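Long-range contacts in dihydroorotase (Saccharomyces cerevisiae, PDB 6L0B), which catalyses the zinc-dependent interconversion of dihydroorotate and N-carbamoyl-L-aspartate, the third step of de novo pyrimidine biosynthesis: residues F228-A233 with V273-Y278; H262-K267 with S345-K350. All blocks are in the same frame, centred on the assembly; numbering follows the deposited sequence.

Contact 1 (F228-A233 with V273-Y278). With URF (5-fluorouracil), chain G.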
ATOM      1  N   PHE A 228       1.046   5.124   6.495  1.00 34.03           N
ATOM      2  CA  PHE A 228       1.839   3.924   6.262  1.00 33.89           C
ATOM      3  C   PHE A 228       2.612   3.606   7.526  1.00 34.89           C
ATOM      4  O   PHE A 228       3.225   4.499   8.132  1.00 34.37           O
ATOM      5  CB  PHE A 228       2.813   4.090   5.086  1.00 34.90           C
ATOM      6  CG  PHE A 228       3.752   2.899   4.886  1.00 35.61           C
ATOM      7  CD1 PHE A 228       3.250   1.633   4.612  1.00 35.11           C
ATOM      8  CD2 PHE A 228       5.136   3.054   4.973  1.00 34.60           C
ATOM      9  CE1 PHE A 228       4.117   0.546   4.432  1.00 35.42           C
ATOM     10  CE2 PHE A 228       6.004   1.969   4.794  1.00 31.16           C
ATOM     11  CZ  PHE A 228       5.501   0.726   4.528  1.00 33.64           C
ATOM     12  N   CYS A 229       2.549   2.347   7.949  1.00 33.20           N
ATOM     13  CA  CYS A 229       3.261   1.926   9.146  1.00 34.90           C
ATOM     14  C   CYS A 229       3.544   0.430   9.042  1.00 34.57           C
ATOM     15  O   CYS A 229       3.072  -0.245   8.121  1.00 37.06           O
ATOM     16  CB  CYS A 229       2.454   2.272  10.407  1.00 35.40           C
ATOM     17  SG  CYS A 229       1.036   1.192  10.695  1.00 38.11           S
ATOM     18  N   LYS A 230       4.326  -0.090   9.984  1.00 35.45           N
ATOM     19  CA  LYS A 230       4.574  -1.528  10.037  1.00 34.32           C
ATOM     20  C   LYS A 230       4.121  -2.057  11.392  1.00 33.51           C
ATOM     21  O   LYS A 230       4.343  -1.382  12.406  1.00 35.97           O
ATOM     22  CB  LYS A 230       6.058  -1.869   9.808  1.00 34.95           C
ATOM     23  CG  LYS A 230       6.614  -1.453   8.439  1.00 34.34           C
ATOM     24  CD  LYS A 230       5.823  -2.079   7.306  1.00 35.07           C
ATOM     25  CE  LYS A 230       6.066  -3.569   7.184  1.00 34.63           C
ATOM     26  NZ  LYS A 230       7.331  -3.874   6.444  1.00 33.36           N
ATOM     27  N   PRO A 231       3.357  -3.169  11.450  1.00 33.02           N
ATOM     28  CA  PRO A 231       2.820  -3.880  10.280  1.00 32.18           C
ATOM     29  C   PRO A 231       1.738  -3.046   9.605  1.00 32.67           C
ATOM     30  O   PRO A 231       1.065  -2.262  10.280  1.00 32.77           O
ATOM     31  CB  PRO A 231       2.231  -5.162  10.864  1.00 29.96           C
ATOM     32  CG  PRO A 231       2.809  -5.273  12.238  1.00 31.06           C
ATOM     33  CD  PRO A 231       3.083  -3.887  12.707  1.00 30.41           C
ATOM     34  N   VAL A 232       1.607  -3.203   8.283  1.00 30.54           N
ATOM     35  CA  VAL A 232       0.640  -2.433   7.515  1.00 30.63           C
ATOM     36  C   VAL A 232      -0.764  -2.750   8.006  1.00 30.86           C
ATOM     37  O   VAL A 232      -1.063  -3.868   8.471  1.00 32.15           O
ATOM     38  CB  VAL A 232       0.744  -2.742   6.005  1.00 32.98           C
ATOM     39  CG1 VAL A 232       2.129  -2.416   5.448  1.00 33.09           C
ATOM     40  CG2 VAL A 232       0.383  -4.197   5.712  1.00 31.99           C
ATOM     41  N   ALA A 233      -1.630  -1.757   7.934  1.00 29.24           N
ATOM     42  CA  ALA A 233      -3.041  -2.024   8.138  1.00 29.58           C
ATOM     43  C   ALA A 233      -3.543  -2.937   7.023  1.00 29.26           C
ATOM     44  O   ALA A 233      -3.154  -2.798   5.857  1.00 29.54           O
ATOM     45  CB  ALA A 233      -3.834  -0.716   8.139  1.00 29.29           C
ATOM     46  N   VAL A 273       9.577   5.618   1.831  1.00 35.21           N
ATOM     47  CA  VAL A 273       8.832   6.342   2.854  1.00 34.56           C
ATOM     48  C   VAL A 273       9.076   5.697   4.214  1.00 34.59           C
ATOM     49  O   VAL A 273       9.127   4.464   4.347  1.00 34.94           O
ATOM     50  CB  VAL A 273       7.327   6.384   2.518  1.00 35.13           C
ATOM     51  CG1 VAL A 273       6.492   6.753   3.754  1.00 34.33           C
ATOM     52  CG2 VAL A 273       7.051   7.396   1.411  1.00 34.68           C
ATOM     53  N   CYS A 274       9.265   6.532   5.233  1.00 31.99           N
ATOM     54  CA  CYS A 274       9.476   6.026   6.584  1.00 34.02           C
ATOM     55  C   CYS A 274       8.175   5.480   7.162  1.00 33.49           C
ATOM     56  O   CYS A 274       7.135   6.141   7.117  1.00 36.77           O
ATOM     57  CB  CYS A 274      10.008   7.134   7.485  1.00 34.36           C
ATOM     58  SG  CYS A 274      11.597   7.782   7.003  1.00 44.14           S
ATOM     59  N   ALA A 275       8.231   4.269   7.709  1.00 35.89           N
ATOM     60  CA  ALA A 275       7.073   3.701   8.384  1.00 34.86           C
ATOM     61  C   ALA A 275       6.827   4.405   9.719  1.00 34.75           C
ATOM     62  O   ALA A 275       7.767   4.760  10.429  1.00 31.67           O
ATOM     63  CB  ALA A 275       7.288   2.206   8.619  1.00 34.47           C
ATOM     64  N   GLY A 276       5.550   4.594  10.066  1.00 32.20           N
ATOM     65  CA  GLY A 276       5.206   5.168  11.357  1.00 33.15           C
ATOM     66  C   GLY A 276       4.076   6.178  11.389  1.00 35.86           C
ATOM     67  O   GLY A 276       4.043   7.156  10.628  1.00 36.07           O
ATOM     68  N   VAL A 277       3.158   5.988  12.326  1.00 33.87           N
ATOM     69  CA  VAL A 277       2.043   6.902  12.498  1.00 33.82           C
ATOM     70  C   VAL A 277       2.218   7.583  13.841  1.00 34.67           C
ATOM     71  O   VAL A 277       2.412   6.912  14.862  1.00 35.40           O
ATOM     72  CB  VAL A 277       0.694   6.169  12.431  1.00 35.34           C
ATOM     73  CG1 VAL A 277      -0.408   7.098  12.830  1.00 33.39           C
ATOM     74  CG2 VAL A 277       0.465   5.628  11.030  1.00 33.32           C
ATOM     75  N   TYR A 278       2.138   8.910  13.847  1.00 36.28           N
ATOM     76  CA  TYR A 278       2.280   9.663  15.086  1.00 33.46           C
ATOM     77  C   TYR A 278       0.906   9.927  15.681  1.00 35.19           C
ATOM     78  O   TYR A 278       0.107  10.686  15.104  1.00 35.84           O
ATOM     79  CB  TYR A 278       2.997  10.984  14.864  1.00 34.88           C
ATOM     80  CG  TYR A 278       3.031  11.811  16.110  1.00 38.19           C
ATOM     81  CD1 TYR A 278       3.853  11.465  17.162  1.00 38.23           C
ATOM     82  CD2 TYR A 278       2.213  12.931  16.247  1.00 40.95           C
ATOM     83  CE1 TYR A 278       3.883  12.219  18.313  1.00 43.76           C
ATOM     84  CE2 TYR A 278       2.235  13.694  17.393  1.00 42.64           C
ATOM     85  CZ  TYR A 278       3.072  13.334  18.423  1.00 42.73           C
ATOM     86  OH  TYR A 278       3.101  14.084  19.571  1.00 41.80           O
TER
HETATM   87  N1  URF G 403       7.338   1.477  12.868  1.00 45.38           N
HETATM   88  C2  URF G 403       7.836   0.829  14.107  1.00 43.88           C
HETATM   89  N3  URF G 403       8.871   1.575  14.883  1.00 40.36           N
HETATM   90  C4  URF G 403       9.350   2.879  14.429  1.00 38.84           C
HETATM   91  C5  URF G 403       8.853   3.492  13.194  1.00 41.44           C
HETATM   92  C6  URF G 403       7.859   2.766  12.445  1.00 42.81           C
HETATM   93  O2  URF G 403       7.426  -0.247  14.462  1.00 36.76           O
HETATM   94  O4  URF G 403      10.151   3.530  15.003  1.00 37.22           O
HETATM   95  F5  URF G 403       9.398   4.718  12.838  1.00 36.74           F

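Contact 2 (H262-K267 with S345-K350). With URF (5-fluorouracil), chain G.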
ATOM      1  N   HIS A 262       8.006  10.993  12.680  1.00 35.96           N
ATOM      2  CA  HIS A 262       9.002  11.295  11.632  1.00 37.09           C
ATOM      3  C   HIS A 262       8.702  12.692  11.108  1.00 40.32           C
ATOM      4  O   HIS A 262       7.527  13.067  10.995  1.00 40.20           O
ATOM      5  CB  HIS A 262       8.982  10.322  10.442  1.00 37.23           C
ATOM      6  CG  HIS A 262       9.040   8.876  10.821  1.00 34.63           C
ATOM      7  ND1 HIS A 262      10.179   8.112  10.648  1.00 33.12           N
ATOM      8  CD2 HIS A 262       8.093   8.043  11.304  1.00 34.45           C
ATOM      9  CE1 HIS A 262       9.942   6.880  11.055  1.00 33.76           C
ATOM     10  NE2 HIS A 262       8.683   6.809  11.456  1.00 38.88           N
ATOM     11  N   PRO A 263       9.713  13.471  10.743  1.00 41.34           N
ATOM     12  CA  PRO A 263       9.425  14.761  10.101  1.00 41.64           C
ATOM     13  C   PRO A 263       8.686  14.535   8.789  1.00 43.66           C
ATOM     14  O   PRO A 263       8.796  13.477   8.169  1.00 47.58           O
ATOM     15  CB  PRO A 263      10.815  15.380   9.886  1.00 38.72           C
ATOM     16  CG  PRO A 263      11.773  14.573  10.732  1.00 38.44           C
ATOM     17  CD  PRO A 263      11.160  13.195  10.838  1.00 40.31           C
ATOM     18  N   VAL A 264       7.880  15.528   8.401  1.00 44.03           N
ATOM     19  CA  VAL A 264       7.041  15.419   7.206  1.00 46.77           C
ATOM     20  C   VAL A 264       7.866  15.078   5.962  1.00 49.88           C
ATOM     21  O   VAL A 264       7.381  14.385   5.057  1.00 54.12           O
ATOM     22  CB  VAL A 264       6.230  16.716   6.987  1.00 47.52           C
ATOM     23  CG1 VAL A 264       7.150  17.934   6.790  1.00 44.15           C
ATOM     24  CG2 VAL A 264       5.346  16.571   5.765  1.00 47.76           C
ATOM     25  N   GLN A 265       9.114  15.546   5.888  1.00 49.07           N
ATOM     26  CA  GLN A 265       9.902  15.303   4.684  1.00 47.58           C
ATOM     27  C   GLN A 265      10.303  13.837   4.544  1.00 47.24           C
ATOM     28  O   GLN A 265      10.573  13.385   3.426  1.00 47.24           O
ATOM     29  CB  GLN A 265      11.154  16.198   4.671  1.00 44.84           C
ATOM     30  CG  GLN A 265      10.977  17.533   5.365  1.00 44.64           C
ATOM     31  CD  GLN A 265      11.216  17.429   6.845  1.00 45.44           C
ATOM     32  OE1 GLN A 265      12.062  16.650   7.280  1.00 46.89           O
ATOM     33  NE2 GLN A 265      10.458  18.188   7.634  1.00 42.39           N
ATOM     34  N   ASN A 266      10.261  13.070   5.621  1.00 42.28           N
ATOM     35  CA  ASN A 266      10.493  11.636   5.556  1.00 41.00           C
ATOM     36  C   ASN A 266       9.244  10.858   5.203  1.00 40.67           C
ATOM     37  O   ASN A 266       9.290   9.623   5.199  1.00 39.53           O
ATOM     38  CB  ASN A 266      11.006  11.115   6.885  1.00 42.06           C
ATOM     39  CG  ASN A 266      12.422  11.456   7.104  1.00 42.71           C
ATOM     40  OD1 ASN A 266      13.004  12.205   6.326  1.00 50.50           O
ATOM     41  ND2 ASN A 266      13.012  10.906   8.156  1.00 39.09           N
ATOM     42  N   LYS A 267       8.105  11.540   5.075  1.00 39.66           N
ATOM     43  CA  LYS A 267       6.902  10.909   4.567  1.00 39.09           C
ATOM     44  C   LYS A 267       6.617  11.264   3.112  1.00 41.51           C
ATOM     45  O   LYS A 267       6.037  10.444   2.391  1.00 46.38           O
ATOM     46  CB  LYS A 267       5.703  11.299   5.442  1.00 35.92           C
ATOM     47  CG  LYS A 267       5.753  10.718   6.864  1.00 33.86           C
ATOM     48  CD  LYS A 267       5.749   9.200   6.826  1.00 30.87           C
ATOM     49  CE  LYS A 267       4.813   8.652   7.843  1.00 31.18           C
ATOM     50  NZ  LYS A 267       4.713   7.164   7.847  1.00 31.17           N
ATOM     51  N   SER A 345       8.233  19.389  11.624  1.00 47.43           N
ATOM     52  CA  SER A 345       6.788  19.367  11.459  1.00 45.96           C
ATOM     53  C   SER A 345       6.329  17.915  11.356  1.00 46.90           C
ATOM     54  O   SER A 345       6.991  17.087  10.722  1.00 51.21           O
ATOM     55  CB  SER A 345       6.338  20.145  10.201  1.00 45.37           C
ATOM     56  OG  SER A 345       6.557  21.537  10.329  1.00 44.97           O
ATOM     57  N   ILE A 346       5.235  17.591  12.036  1.00 44.96           N
ATOM     58  CA  ILE A 346       4.668  16.250  12.033  1.00 43.13           C
ATOM     59  C   ILE A 346       3.200  16.355  11.686  1.00 46.14           C
ATOM     60  O   ILE A 346       2.489  17.206  12.234  1.00 47.81           O
ATOM     61  CB  ILE A 346       4.834  15.548  13.388  1.00 41.21           C
ATOM     62  CG1 ILE A 346       6.288  15.502  13.799  1.00 39.48           C
ATOM     63  CG2 ILE A 346       4.306  14.153  13.318  1.00 40.15           C
ATOM     64  CD1 ILE A 346       6.427  14.853  15.112  1.00 41.19           C
ATOM     65  N   ILE A 347       2.738  15.492  10.795  1.00 46.77           N
ATOM     66  CA  ILE A 347       1.312  15.323  10.548  1.00 43.82           C
ATOM     67  C   ILE A 347       0.785  14.298  11.553  1.00 45.93           C
ATOM     68  O   ILE A 347       1.265  13.148  11.555  1.00 43.09           O
ATOM     69  CB  ILE A 347       0.998  14.899   9.110  1.00 41.01           C
ATOM     70  CG1 ILE A 347       1.309  16.025   8.133  1.00 38.35           C
ATOM     71  CG2 ILE A 347      -0.501  14.647   9.009  1.00 40.16           C
ATOM     72  CD1 ILE A 347       2.719  16.204   7.835  1.00 37.86           C
ATOM     73  N   PRO A 348      -0.131  14.676  12.442  1.00 43.55           N
ATOM     74  CA  PRO A 348      -0.671  13.700  13.388  1.00 41.07           C
ATOM     75  C   PRO A 348      -1.640  12.762  12.691  1.00 41.35           C
ATOM     76  O   PRO A 348      -2.163  13.044  11.607  1.00 42.55           O
ATOM     77  CB  PRO A 348      -1.381  14.568  14.438  1.00 39.64           C
ATOM     78  CG  PRO A 348      -1.767  15.805  13.703  1.00 39.76           C
ATOM     79  CD  PRO A 348      -0.714  16.020  12.637  1.00 41.77           C
ATOM     80  N   PHE A 349      -1.829  11.600  13.305  1.00 34.30           N
ATOM     81  CA  PHE A 349      -2.852  10.689  12.828  1.00 32.22           C
ATOM     82  C   PHE A 349      -4.206  11.405  12.814  1.00 34.19           C
ATOM     83  O   PHE A 349      -4.533  12.170  13.731  1.00 38.52           O
ATOM     84  CB  PHE A 349      -2.878   9.461  13.724  1.00 33.48           C
ATOM     85  CG  PHE A 349      -3.960   8.488  13.396  1.00 36.00           C
ATOM     86  CD1 PHE A 349      -4.178   8.087  12.089  1.00 35.91           C
ATOM     87  CD2 PHE A 349      -4.746   7.941  14.410  1.00 36.48           C
ATOM     88  CE1 PHE A 349      -5.174   7.174  11.785  1.00 37.36           C
ATOM     89  CE2 PHE A 349      -5.752   7.027  14.120  1.00 37.95           C
ATOM     90  CZ  PHE A 349      -5.965   6.639  12.801  1.00 38.60           C
ATOM     91  N   LYS A 350      -4.967  11.200  11.732  1.00 38.17           N
ATOM     92  CA  LYS A 350      -6.294  11.801  11.552  1.00 38.29           C
ATOM     93  C   LYS A 350      -6.250  13.328  11.626  1.00 40.58           C
ATOM     94  O   LYS A 350      -7.117  13.963  12.238  1.00 40.60           O
ATOM     95  CB  LYS A 350      -7.300  11.260  12.569  1.00 34.85           C
ATOM     96  CG  LYS A 350      -7.759   9.853  12.357  1.00 34.39           C
ATOM     97  CD  LYS A 350      -8.442   9.320  13.603  1.00 34.08           C
ATOM     98  CE  LYS A 350      -9.938   9.163  13.394  1.00 34.20           C
ATOM     99  NZ  LYS A 350     -10.544  10.330  12.665  1.00 36.48           N
TER
HETATM  100  N1  URF G 403       7.338   1.477  12.868  1.00 45.38           N
HETATM  101  C2  URF G 403       7.836   0.829  14.107  1.00 43.88           C
HETATM  102  N3  URF G 403       8.871   1.575  14.883  1.00 40.36           N
HETATM  103  C4  URF G 403       9.350   2.879  14.429  1.00 38.84           C
HETATM  104  C5  URF G 403       8.853   3.492  13.194  1.00 41.44           C
HETATM  105  C6  URF G 403       7.859   2.766  12.445  1.00 42.81           C
HETATM  106  O2  URF G 403       7.426  -0.247  14.462  1.00 36.76           O
HETATM  107  O4  URF G 403      10.151   3.530  15.003  1.00 37.22           O
HETATM  108  F5  URF G 403       9.398   4.718  12.838  1.00 36.74           F
HETATM  109  O   HOH W   1       4.606  13.124   9.946  1.00 36.83           O

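Contact 1 (F228-A233 with V273-Y278)
The ring of F228 leans on V273 and A275 through its CD2–CE2 side: F228 CD2 lies 4.1 Å from V273 CG1, and F228 CE2 is 4.0 Å from A275 CB. The V273 carbonyl O meets the same ring at its edge, near the ring plane. G223 of the second subunit also packs on F228. The main chains join where G276 N donates to F228 O over 3.0 Å, a fairly straight bond (161° at the hydrogen) whose donor sits slightly tilted from the carbonyl plane. Putting an alanine at F228 would probably leave a gap beside V273 and A275, where the apolar contacts of the ring are lost. Next to the bond, C229 CB meets V277 CG2 at 4.0 Å. K230 lays its CG 3.7 Å from A275 CB, then bends at chi2, chi3 and chi4 to bring NZ to the carbonyl O of V104. G276 has backbone angles at which a CB would jam against the preceding carbonyl O, and its CA faces the bound 5-fluorouracil. Two loops meeting in this way beside the zinc ions and the bound 5-fluorouracil fit the active-site rim of an amidohydrolase TIM barrel.

Contact 2 (H262-K267 with S345-K350)
V264 and I347 form the apolar centre of this contact, where a 3-10 turn, 264-266, rests against strand 345-346 and the I347 that follows it; the strand is one arm of a two-stranded antiparallel sheet with 338-339. V264 CG2 and I347 CD1 approach to 3.4 Å, the two side chains meeting at a slant. I347 achieves this by its second torsion: its CB does not point at the turn, but chi2 of 77° brings CD1 round to V264. The other branch of V264, CG1, lies 4.1 Å from S345 CB. Y270 of the second subunit packs on both V264 and I347, so the subunit interface closes over this part.

Beside it, S345 O takes one hydrogen bond and one weaker CH···O contact. V264 N donates a hydrogen bond of 2.9 Å to S345 O, bent at the hydrogen (139°), and P263 CA makes the CH···O contact of 3.4 Å with that same S345 O. The turn itself is closed by N266 N to P263 O and K267 N to V264 O. M22 of helix 20-26 packs on P263 and I346.

The contact is looser elsewhere. Q265 is solvent-exposed and makes no contact with 345-350. H262 directs its CB away from this segment, and its ring edge faces F5 of the bound 5-fluorouracil; the modelled separation there is too short to be trusted. H262 meets 345-350 through its main chain, with H262 O lying 3.9 Å from I346 CG1. No direct backbone bond joins H262 to I347; instead a single water spans them, donating to H262 O at 3.1 Å and accepting from I347 N at 3.1 Å.

Overall arrangement
Contacts 1 and 2 lie about 11 Å apart, centre to centre, on the same side of the chain's centre. Their segments alternate along the chain: 228-233, 262-267, 273-278, then 345-350. The middle two belong to one long loop between strand 253-255 and helix 283-293, so this loop meets 228-233 with its later part and 345-350 with its earlier part. K267 ties the loop to itself, its NZ bonding to C274 O and G276 O, while a probable backbone bond joins Y278 to F349. Both contacts reach the bound 5-fluorouracil and the second subunit, placing this loop between the 5-fluorouracil site and the subunit interface.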